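Side-chain contacts in uncharacterized protein (Bacillus cereus, PDB 5F2H), which is uncharacterised but, as a member of the alpha/beta hydrolase superfamily carrying a helical N-terminal domain, is probably a hydrolase: residues B[47-52]-B[81-86]; B[165-170]-B[179-184]; B[240-245]-B[278-283]. One frame throughout, in Å; residues are numbered along the deposited sequence.

How the contacts relate
Contact 1 belongs to the helical N-terminal domain, whereas contacts 2 and 3 lie in the hydrolase-like domain on the opposite side of the chain's centre. The centre of contact 1 is 77 Å from that of contact 2 and 73 Å from that of contact 3. Contacts 2 and 3 are neighbours, with centres 26 Å apart, and Ile-179 CD1 meets Trp-241 CZ2 at 4.3 Å; both side chains also rest on Arg-212 of helix 209-219, whose start overlaps a GxSxG sequence resembling the nucleophile elbow of this superfamily. A bound Tris molecule, probably from the crystallisation liquor, sits by contact 1. Contact 2 also meets the second subunit.

Contact 1 of 3, residues B[47-52]-B[81-86]; sequences IYNFKY and NEYLIS
The ring of Tyr-83 has the hydroxyl of Tyr-52 at its edge, near the ring plane, with Tyr-52 OH 4.1 Å from Tyr-83 CE2. One face of the Tyr-52 ring is taken by its own helix: the carbonyl oxygen of Asn-49 stands over the ring centre. The amide of Asn-49 is turned almost at right angles to the Tyr-83 ring, the two planes being 79° apart.

These side chains bridge two helices of the N-terminal domain, which is related by sequence to the TPR clan. Segments 47-52 and 81-86 run nearly parallel, 13° apart, with their axes 13.7 Å from each other. Helix 61-74 comes between them in the chain and packs on both, Val-67 against Tyr-52 and Met-68 against Leu-84. At this separation Tyr-83 covers most of the gap, and Asn-49 meets it from the opposite direction. In Tyr-83, CG is swung opposite the backbone N (chi1 164°), and this carries the phenol outward to the other helix. Leu-84 adds a methyl group, its CD2 lying 4.3 Å from Tyr-52 OH, while Leu-90 packs on both tyrosines. A bound Tris molecule lies beside the Asn-49 side chain. The polar link itself is a weak hydrogen bond, Tyr-83 OH donating to Asn-49 OD1 at 2.6 Å.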
loop_
_atom_site.group_PDB
_atom_site.type_symbol
_atom_site.label_atom_id
_atom_site.label_comp_id
_atom_site.label_asym_id
_atom_site.label_seq_id
_atom_site.Cartn_x
_atom_site.Cartn_y
_atom_site.Cartn_z
ATOM N N ILE B 47 -6.095 -21.346 -32.943
ATOM C CA ILE B 47 -7.354 -22.095 -32.972
ATOM C C ILE B 47 -7.594 -22.652 -34.375
ATOM O O ILE B 47 -8.005 -23.810 -34.524
ATOM C CB ILE B 47 -8.535 -21.246 -32.501
ATOM C CG1 ILE B 47 -8.343 -20.889 -31.027
ATOM C CG2 ILE B 47 -9.843 -22.011 -32.630
ATOM C CD1 ILE B 47 -9.386 -19.933 -30.500
ATOM N N TYR B 48 -7.344 -21.854 -35.407
ATOM C CA TYR B 48 -7.522 -22.354 -36.774
ATOM C C TYR B 48 -6.548 -23.456 -37.106
ATOM O O TYR B 48 -6.915 -24.404 -37.796
ATOM C CB TYR B 48 -7.398 -21.264 -37.844
ATOM C CG TYR B 48 -8.597 -20.351 -37.951
ATOM C CD1 TYR B 48 -9.708 -20.741 -38.680
ATOM C CD2 TYR B 48 -8.599 -19.089 -37.385
ATOM C CE1 TYR B 48 -10.799 -19.914 -38.818
ATOM C CE2 TYR B 48 -9.694 -18.250 -37.513
ATOM C CZ TYR B 48 -10.786 -18.664 -38.237
ATOM O OH TYR B 48 -11.882 -17.847 -38.375
ATOM N N ASN B 49 -5.302 -23.321 -36.653
ATOM C CA ASN B 49 -4.304 -24.321 -36.941
ATOM C C ASN B 49 -4.857 -25.609 -36.407
ATOM O O ASN B 49 -4.961 -26.586 -37.147
ATOM C CB ASN B 49 -2.955 -23.975 -36.320
ATOM C CG ASN B 49 -1.867 -24.964 -36.693
ATOM O OD1 ASN B 49 -2.027 -25.795 -37.589
ATOM N ND2 ASN B 49 -0.730 -24.845 -36.036
ATOM N N PHE B 50 -5.261 -25.616 -35.139
ATOM C CA PHE B 50 -5.846 -26.841 -34.568
ATOM C C PHE B 50 -6.991 -27.392 -35.410
ATOM O O PHE B 50 -7.018 -28.591 -35.721
ATOM C CB PHE B 50 -6.287 -26.647 -33.126
ATOM C CG PHE B 50 -5.177 -26.813 -32.115
ATOM C CD1 PHE B 50 -4.167 -25.871 -31.979
ATOM C CD2 PHE B 50 -5.204 -27.875 -31.228
ATOM C CE1 PHE B 50 -3.155 -26.037 -31.040
ATOM C CE2 PHE B 50 -4.208 -28.031 -30.278
ATOM C CZ PHE B 50 -3.176 -27.114 -30.190
ATOM N N LYS B 51 -7.892 -26.521 -35.842
ATOM C CA LYS B 51 -9.023 -26.982 -36.646
ATOM C C LYS B 51 -8.654 -27.673 -37.954
ATOM O O LYS B 51 -9.029 -28.827 -38.166
ATOM C CB LYS B 51 -10.041 -25.865 -36.903
ATOM C CG LYS B 51 -10.778 -25.409 -35.661
ATOM C CD LYS B 51 -11.793 -24.328 -35.966
ATOM C CE LYS B 51 -12.523 -23.920 -34.688
ATOM N NZ LYS B 51 -13.628 -22.944 -34.906
ATOM N N TYR B 52 -7.912 -27.002 -38.823
ATOM C CA TYR B 52 -7.583 -27.633 -40.093
ATOM C C TYR B 52 -6.601 -28.803 -39.959
ATOM O O TYR B 52 -6.638 -29.735 -40.756
ATOM C CB TYR B 52 -7.121 -26.628 -41.152
ATOM C CG TYR B 52 -5.791 -25.952 -40.922
ATOM C CD1 TYR B 52 -4.601 -26.614 -41.201
ATOM C CD2 TYR B 52 -5.722 -24.616 -40.551
ATOM C CE1 TYR B 52 -3.373 -25.984 -41.033
ATOM C CE2 TYR B 52 -4.504 -23.974 -40.408
ATOM C CZ TYR B 52 -3.335 -24.667 -40.642
ATOM O OH TYR B 52 -2.117 -24.061 -40.467
ATOM N N ASN B 81 7.002 -22.141 -42.111
ATOM C CA ASN B 81 7.182 -22.806 -43.377
ATOM C C ASN B 81 7.486 -24.252 -43.152
ATOM O O ASN B 81 6.855 -25.118 -43.757
ATOM C CB ASN B 81 8.345 -22.202 -44.144
ATOM C CG ASN B 81 8.609 -22.916 -45.460
ATOM O OD1 ASN B 81 7.700 -23.415 -46.115
ATOM N ND2 ASN B 81 9.854 -22.910 -45.878
ATOM N N GLU B 82 8.467 -24.512 -42.285
ATOM C CA GLU B 82 8.886 -25.884 -41.997
ATOM C C GLU B 82 7.690 -26.688 -41.503
ATOM O O GLU B 82 7.429 -27.781 -41.983
ATOM C CB GLU B 82 10.068 -25.913 -41.033
ATOM C CG GLU B 82 10.708 -27.293 -40.933
ATOM C CD GLU B 82 12.079 -27.298 -40.258
ATOM O OE1 GLU B 82 12.671 -26.208 -40.028
ATOM O OE2 GLU B 82 12.605 -28.416 -40.037
ATOM N N TYR B 83 6.951 -26.139 -40.559
ATOM C CA TYR B 83 5.771 -26.821 -40.103
ATOM C C TYR B 83 4.855 -27.147 -41.283
ATOM O O TYR B 83 4.513 -28.312 -41.522
ATOM C CB TYR B 83 5.017 -25.965 -39.106
ATOM C CG TYR B 83 3.608 -26.437 -38.882
ATOM C CD1 TYR B 83 3.342 -27.544 -38.086
ATOM C CD2 TYR B 83 2.530 -25.751 -39.456
ATOM C CE1 TYR B 83 2.041 -27.959 -37.879
ATOM C CE2 TYR B 83 1.230 -26.164 -39.256
ATOM C CZ TYR B 83 0.989 -27.260 -38.465
ATOM O OH TYR B 83 -0.311 -27.663 -38.250
ATOM N N LEU B 84 4.472 -26.118 -42.025
ATOM C CA LEU B 84 3.605 -26.306 -43.172
ATOM C C LEU B 84 4.013 -27.415 -44.097
ATOM O O LEU B 84 3.212 -28.323 -44.359
ATOM C CB LEU B 84 3.453 -25.015 -43.965
ATOM C CG LEU B 84 2.570 -23.968 -43.298
ATOM C CD1 LEU B 84 2.648 -22.651 -44.043
ATOM C CD2 LEU B 84 1.125 -24.465 -43.195
ATOM N N ILE B 85 5.257 -27.373 -44.574
ATOM C CA ILE B 85 5.718 -28.411 -45.499
ATOM C C ILE B 85 6.236 -29.698 -44.842
ATOM O O ILE B 85 6.711 -30.580 -45.540
ATOM C CB ILE B 85 6.767 -27.884 -46.505
ATOM C CG1 ILE B 85 8.143 -27.680 -45.848
ATOM C CG2 ILE B 85 6.245 -26.629 -47.202
ATOM C CD1 ILE B 85 9.217 -27.273 -46.826
ATOM N N SER B 86 6.116 -29.830 -43.523
ATOM C CA SER B 86 6.582 -31.042 -42.850
ATOM C C SER B 86 5.618 -31.679 -41.864
ATOM O O SER B 86 5.855 -32.813 -41.460
ATOM C CB SER B 86 7.879 -30.761 -42.112
ATOM O OG SER B 86 8.834 -30.281 -43.017
#

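Contact 2 of 3, residues B[165-170]-B[179-184]; sequences SSQIQF and IQRGKE
Arg-181 and Gly-182 are where the first turns of helix 179-195 meet Ser-166 and Gln-167 of the loop before it. The helix segment starts with Ile-179 and Gln-180, which turn from that loop to helix 209-219, the first packing on Arg-212 and the second hydrogen-bonded through NE2 to Tyr-216 OH.

Arg-181 carries most of the contact. Its guanidinium is laid against the aliphatic part of Gln-167, with Gln-167 CG over the centre of one face, 3.7 Å from Arg-181 CZ. A bend in the Arg-181 chain at chi3 (56°) accompanies this placing of the guanidinium over Gln-167 CG, and the amide of Gln-167 is tilted 30° from the guanidinium plane. Arg-181 NH2 gives a weak, bent hydrogen bond to Ser-166 OG at 3.0 Å, the angle at the hydrogen being 132°. Each polar end has a stronger partner elsewhere: Arg-181 NH2 forms a salt bridge with Glu-117 of the second subunit, and Ser-166 OG is hydrogen-bonded to Glu-185.

In the alpha/beta hydrolase fold this is the connection from edge strand 158-164 to helix 179-195, elaborated by the small antiparallel pair 168-170 and 173-174. An ST turn opens it, Gln-167 N bonding to Ser-165 OG at 3.1 Å.

Gly-182 comes next. Its backbone N lies 4.2 Å from Gln-167 NE2, a packing distance. The other end of that amide, OE1, accepts a hydrogen bond from the backbone N of Asp-178, just ahead of the helix.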
loop_
_atom_site.group_PDB
_atom_site.type_symbol
_atom_site.label_atom_id
_atom_site.label_comp_id
_atom_site.label_asym_id
_atom_site.label_seq_id
_atom_site.Cartn_x
_atom_site.Cartn_y
_atom_site.Cartn_z
ATOM N N SER B 165 -5.372 24.440 14.535
ATOM C CA SER B 165 -6.518 25.317 14.680
ATOM C C SER B 165 -6.158 26.760 14.427
ATOM O O SER B 165 -5.057 27.203 14.719
ATOM C CB SER B 165 -7.113 25.197 16.080
ATOM O OG SER B 165 -8.170 26.132 16.253
ATOM N N SER B 166 -7.106 27.494 13.885
ATOM C CA SER B 166 -6.907 28.900 13.628
ATOM C C SER B 166 -7.086 29.723 14.903
ATOM O O SER B 166 -6.667 30.867 14.952
ATOM C CB SER B 166 -7.934 29.363 12.616
ATOM O OG SER B 166 -9.236 29.090 13.102
ATOM N N GLN B 167 -7.654 29.128 15.950
ATOM C CA GLN B 167 -7.915 29.850 17.198
ATOM C C GLN B 167 -6.644 29.951 18.042
ATOM O O GLN B 167 -6.342 29.073 18.851
ATOM C CB GLN B 167 -9.036 29.145 17.965
ATOM C CG GLN B 167 -10.316 28.908 17.154
ATOM C CD GLN B 167 -11.276 27.943 17.855
ATOM O OE1 GLN B 167 -11.518 28.041 19.063
ATOM N NE2 GLN B 167 -11.817 26.994 17.091
ATOM N N ILE B 168 -5.948 31.078 17.890
ATOM C CA ILE B 168 -4.682 31.344 18.590
ATOM C C ILE B 168 -4.909 32.034 19.945
ATOM O O ILE B 168 -5.692 32.965 20.047
ATOM C CB ILE B 168 -3.736 32.172 17.670
ATOM C CG1 ILE B 168 -2.306 32.182 18.197
ATOM C CG2 ILE B 168 -4.256 33.589 17.456
ATOM C CD1 ILE B 168 -1.350 32.933 17.299
ATOM N N GLN B 169 -4.230 31.552 20.980
ATOM C CA GLN B 169 -4.345 32.087 22.344
ATOM C C GLN B 169 -3.092 32.848 22.787
ATOM O O GLN B 169 -3.157 33.678 23.673
ATOM C CB GLN B 169 -4.609 30.927 23.297
ATOM C CG GLN B 169 -4.787 31.318 24.756
ATOM C CD GLN B 169 -4.833 30.105 25.661
ATOM O OE1 GLN B 169 -5.211 29.011 25.232
ATOM N NE2 GLN B 169 -4.414 30.280 26.912
ATOM N N PHE B 170 -1.951 32.494 22.206
ATOM C CA PHE B 170 -0.651 33.113 22.472
ATOM C C PHE B 170 0.322 32.585 21.425
ATOM O O PHE B 170 -0.004 31.645 20.707
ATOM C CB PHE B 170 -0.147 32.807 23.880
ATOM C CG PHE B 170 -0.016 31.355 24.158
ATOM C CD1 PHE B 170 1.169 30.687 23.877
ATOM C CD2 PHE B 170 -1.092 30.640 24.683
ATOM C CE1 PHE B 170 1.276 29.331 24.117
ATOM C CE2 PHE B 170 -0.990 29.283 24.926
ATOM C CZ PHE B 170 0.195 28.628 24.647
ATOM N N ILE B 179 -15.778 24.766 18.981
ATOM C CA ILE B 179 -15.835 23.478 18.281
ATOM C C ILE B 179 -16.492 23.493 16.914
ATOM O O ILE B 179 -16.526 22.458 16.239
ATOM C CB ILE B 179 -16.452 22.325 19.120
ATOM C CG1 ILE B 179 -17.932 22.576 19.447
ATOM C CG2 ILE B 179 -15.626 22.087 20.383
ATOM C CD1 ILE B 179 -18.586 21.442 20.218
ATOM N N GLN B 180 -17.026 24.638 16.500
ATOM C CA GLN B 180 -17.669 24.718 15.191
ATOM C C GLN B 180 -16.644 24.986 14.143
ATOM O O GLN B 180 -16.567 24.250 13.159
ATOM C CB GLN B 180 -18.755 25.774 15.168
ATOM C CG GLN B 180 -19.911 25.429 16.086
ATOM C CD GLN B 180 -20.587 24.131 15.691
ATOM O OE1 GLN B 180 -20.446 23.663 14.556
ATOM N NE2 GLN B 180 -21.374 23.573 16.606
ATOM N N ARG B 181 -15.856 26.035 14.351
ATOM C CA ARG B 181 -14.798 26.383 13.401
ATOM C C ARG B 181 -13.917 25.143 13.247
ATOM O O ARG B 181 -13.511 24.792 12.153
ATOM C CB ARG B 181 -13.996 27.559 13.921
ATOM C CG ARG B 181 -14.814 28.821 14.047
ATOM C CD ARG B 181 -14.077 29.898 14.813
ATOM N NE ARG B 181 -12.783 30.237 14.242
ATOM C CZ ARG B 181 -11.970 31.157 14.762
ATOM N NH1 ARG B 181 -12.337 31.836 15.846
ATOM N NH2 ARG B 181 -10.794 31.412 14.199
ATOM N N GLY B 182 -13.669 24.459 14.357
ATOM C CA GLY B 182 -12.876 23.256 14.343
ATOM C C GLY B 182 -13.446 22.229 13.392
ATOM O O GLY B 182 -12.753 21.731 12.526
ATOM N N LYS B 183 -14.705 21.882 13.573
ATOM C CA LYS B 183 -15.346 20.910 12.707
ATOM C C LYS B 183 -15.254 21.367 11.263
ATOM O O LYS B 183 -15.030 20.555 10.378
ATOM C CB LYS B 183 -16.821 20.803 13.054
ATOM C CG LYS B 183 -17.592 19.784 12.224
ATOM C CD LYS B 183 -19.088 19.911 12.432
ATOM C CE LYS B 183 -19.571 21.262 11.916
ATOM N NZ LYS B 183 -21.044 21.435 12.042
ATOM N N GLU B 184 -15.472 22.662 11.032
ATOM C CA GLU B 184 -15.429 23.240 9.679
ATOM C C GLU B 184 -14.081 23.059 9.057
ATOM O O GLU B 184 -13.981 22.505 7.982
ATOM C CB GLU B 184 -15.758 24.730 9.685
ATOM C CG GLU B 184 -17.155 25.058 10.172
ATOM C CD GLU B 184 -17.382 26.543 10.298
ATOM O OE1 GLU B 184 -16.531 27.324 9.818
ATOM O OE2 GLU B 184 -18.416 26.926 10.893
#

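Contact 3 of 3, residues B[240-245]-B[278-283]; sequences EWNELL and KDKNIE
Lys-280 and Asn-242 approach at a slant, the lysine as a nearly straight rod and the asparagine as a short arm whose amide oxygen meets the end of that rod. The rod is straight because every torsion of Lys-280 beyond chi1 is close to 180°, which lets the side chain cover most of the 9.6 Å between Lys-280 CA and Asn-242 CA. On the Asn-242 side, CG stands opposite the backbone N (chi1 -177°); although its CB does not aim at the other segment, the amide oxygen does arrive there. As modelled, Lys-280 NZ donates a hydrogen bond to Asn-242 OD1 at 2.7 Å, though NZ sits too close to a neighbouring atom for its place to be sure.

Leu-245 directs its CB toward segment 278-283, and that CB lies 4.2 Å from Lys-280 NZ. The rest of the leucine packs on Phe-273 and Val-276 of helix 267-279. Lys-280 in turn also touches Gln-249 of helix 247-250, against which Ile-282 packs as well.

In the alpha/beta hydrolase fold this joins the loop after strand 227-231 to the C-terminal end of helix 267-279, just before edge strand 284-289. A Schellman motif ends that helix, with Asn-281 at positive phi as its C-prime residue and Ile-282 N bonded back to Leu-277 O.

The lysine's partner here is a neutral amide; the nearest carboxylate oxygen across the contact, Glu-243 OE1, is 6.9 Å from Lys-280 NZ. If the bond is as modelled, the attraction is probably that of a charge for a dipole, on a partly solvent-exposed surface.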
loop_
_atom_site.group_PDB
_atom_site.type_symbol
_atom_site.label_atom_id
_atom_site.label_comp_id
_atom_site.label_asym_id
_atom_site.label_seq_id
_atom_site.Cartn_x
_atom_site.Cartn_y
_atom_site.Cartn_z
ATOM N N GLU B 240 -25.245 14.944 26.057
ATOM C CA GLU B 240 -25.933 15.713 25.016
ATOM C C GLU B 240 -25.796 15.100 23.623
ATOM O O GLU B 240 -26.630 15.348 22.755
ATOM C CB GLU B 240 -25.406 17.143 24.985
ATOM C CG GLU B 240 -25.636 17.864 26.307
ATOM C CD GLU B 240 -24.892 19.179 26.439
ATOM O OE1 GLU B 240 -24.339 19.674 25.428
ATOM O OE2 GLU B 240 -24.868 19.719 27.570
ATOM N N TRP B 241 -24.747 14.308 23.402
ATOM C CA TRP B 241 -24.542 13.684 22.097
ATOM C C TRP B 241 -25.066 12.254 21.992
ATOM O O TRP B 241 -24.717 11.541 21.053
ATOM C CB TRP B 241 -23.075 13.716 21.643
ATOM C CG TRP B 241 -22.466 15.099 21.537
ATOM C CD1 TRP B 241 -23.115 16.259 21.197
ATOM C CD2 TRP B 241 -21.069 15.393 21.407
ATOM N NE1 TRP B 241 -22.218 17.291 21.072
ATOM C CE2 TRP B 241 -20.952 16.784 21.170
ATOM C CE3 TRP B 241 -19.898 14.629 21.547
ATOM C CZ2 TRP B 241 -19.710 17.426 21.079
ATOM C CZ3 TRP B 241 -18.669 15.268 21.452
ATOM C CH2 TRP B 241 -18.586 16.653 21.222
ATOM N N ASN B 242 -25.938 11.858 22.917
ATOM C CA ASN B 242 -26.510 10.515 22.908
ATOM C C ASN B 242 -27.150 10.136 21.562
ATOM O O ASN B 242 -26.931 9.024 21.075
ATOM C CB ASN B 242 -27.539 10.352 24.045
ATOM C CG ASN B 242 -28.116 8.943 24.125
ATOM O OD1 ASN B 242 -27.396 7.953 23.943
ATOM N ND2 ASN B 242 -29.389 8.842 24.497
ATOM N N GLU B 243 -27.918 11.048 20.954
ATOM C CA GLU B 243 -28.584 10.738 19.674
ATOM C C GLU B 243 -27.552 10.580 18.557
ATOM O O GLU B 243 -27.562 9.600 17.812
ATOM C CB GLU B 243 -29.658 11.784 19.263
ATOM C CG GLU B 243 -29.211 13.124 18.633
ATOM C CD GLU B 243 -28.413 14.047 19.534
ATOM O OE1 GLU B 243 -28.100 13.665 20.681
ATOM O OE2 GLU B 243 -28.101 15.170 19.073
ATOM N N LEU B 244 -26.652 11.550 18.457
ATOM C CA LEU B 244 -25.616 11.532 17.439
ATOM C C LEU B 244 -24.671 10.338 17.485
ATOM O O LEU B 244 -24.137 9.936 16.451
ATOM C CB LEU B 244 -24.844 12.843 17.491
ATOM C CG LEU B 244 -25.620 14.008 16.905
ATOM C CD1 LEU B 244 -25.018 15.349 17.256
ATOM C CD2 LEU B 244 -25.732 13.864 15.394
ATOM N N LEU B 245 -24.476 9.766 18.667
ATOM C CA LEU B 245 -23.606 8.597 18.806
ATOM C C LEU B 245 -24.136 7.387 18.022
ATOM O O LEU B 245 -23.427 6.415 17.833
ATOM C CB LEU B 245 -23.371 8.262 20.287
ATOM C CG LEU B 245 -22.522 9.286 21.066
ATOM C CD1 LEU B 245 -22.559 9.056 22.571
ATOM C CD2 LEU B 245 -21.089 9.317 20.556
ATOM N N LYS B 278 -20.466 0.988 24.798
ATOM C CA LYS B 278 -20.880 -0.373 25.180
ATOM C C LYS B 278 -22.425 -0.498 25.092
ATOM O O LYS B 278 -22.961 -1.483 24.566
ATOM C CB LYS B 278 -20.396 -0.718 26.592
ATOM C CG LYS B 278 -20.805 -2.109 27.043
ATOM C CD LYS B 278 -20.373 -2.435 28.469
ATOM C CE LYS B 278 -20.914 -3.806 28.882
ATOM N NZ LYS B 278 -20.552 -4.213 30.268
ATOM N N ASP B 279 -23.118 0.528 25.587
ATOM C CA ASP B 279 -24.574 0.593 25.560
ATOM C C ASP B 279 -25.112 0.512 24.127
ATOM O O ASP B 279 -26.167 -0.091 23.898
ATOM C CB ASP B 279 -25.065 1.908 26.192
ATOM C CG ASP B 279 -24.727 2.022 27.675
ATOM O OD1 ASP B 279 -24.513 0.972 28.324
ATOM O OD2 ASP B 279 -24.742 3.163 28.202
ATOM N N LYS B 280 -24.394 1.123 23.180
ATOM C CA LYS B 280 -24.798 1.132 21.764
ATOM C C LYS B 280 -24.074 0.103 20.924
ATOM O O LYS B 280 -24.025 0.204 19.688
ATOM C CB LYS B 280 -24.633 2.526 21.178
ATOM C CG LYS B 280 -25.532 3.479 21.929
ATOM C CD LYS B 280 -25.731 4.821 21.288
ATOM C CE LYS B 280 -26.660 5.627 22.175
ATOM N NZ LYS B 280 -27.172 6.838 21.495
ATOM N N ASN B 281 -23.503 -0.866 21.632
ATOM C CA ASN B 281 -22.770 -1.980 21.058
ATOM C C ASN B 281 -21.869 -1.602 19.870
ATOM O O ASN B 281 -22.002 -2.156 18.779
ATOM C CB ASN B 281 -23.780 -3.070 20.687
ATOM C CG ASN B 281 -23.125 -4.382 20.313
ATOM O OD1 ASN B 281 -21.897 -4.486 20.238
ATOM N ND2 ASN B 281 -23.942 -5.402 20.084
ATOM N N ILE B 282 -20.949 -0.664 20.099
ATOM C CA ILE B 282 -20.016 -0.211 19.062
ATOM C C ILE B 282 -18.714 -0.962 19.270
ATOM O O ILE B 282 -18.124 -0.876 20.346
ATOM C CB ILE B 282 -19.709 1.290 19.197
ATOM C CG1 ILE B 282 -20.994 2.120 19.335
ATOM C CG2 ILE B 282 -18.862 1.751 18.023
ATOM C CD1 ILE B 282 -21.894 2.058 18.130
ATOM N N GLU B 283 -18.233 -1.670 18.253
ATOM C CA GLU B 283 -16.987 -2.428 18.408
ATOM C C GLU B 283 -15.870 -1.429 18.813
ATOM O O GLU B 283 -15.633 -0.427 18.138
ATOM C CB GLU B 283 -16.649 -3.237 17.145
ATOM C CG GLU B 283 -15.717 -4.414 17.422
ATOM C CD GLU B 283 -15.459 -5.285 16.198
ATOM O OE1 GLU B 283 -16.035 -5.000 15.124
ATOM O OE2 GLU B 283 -14.694 -6.271 16.321
#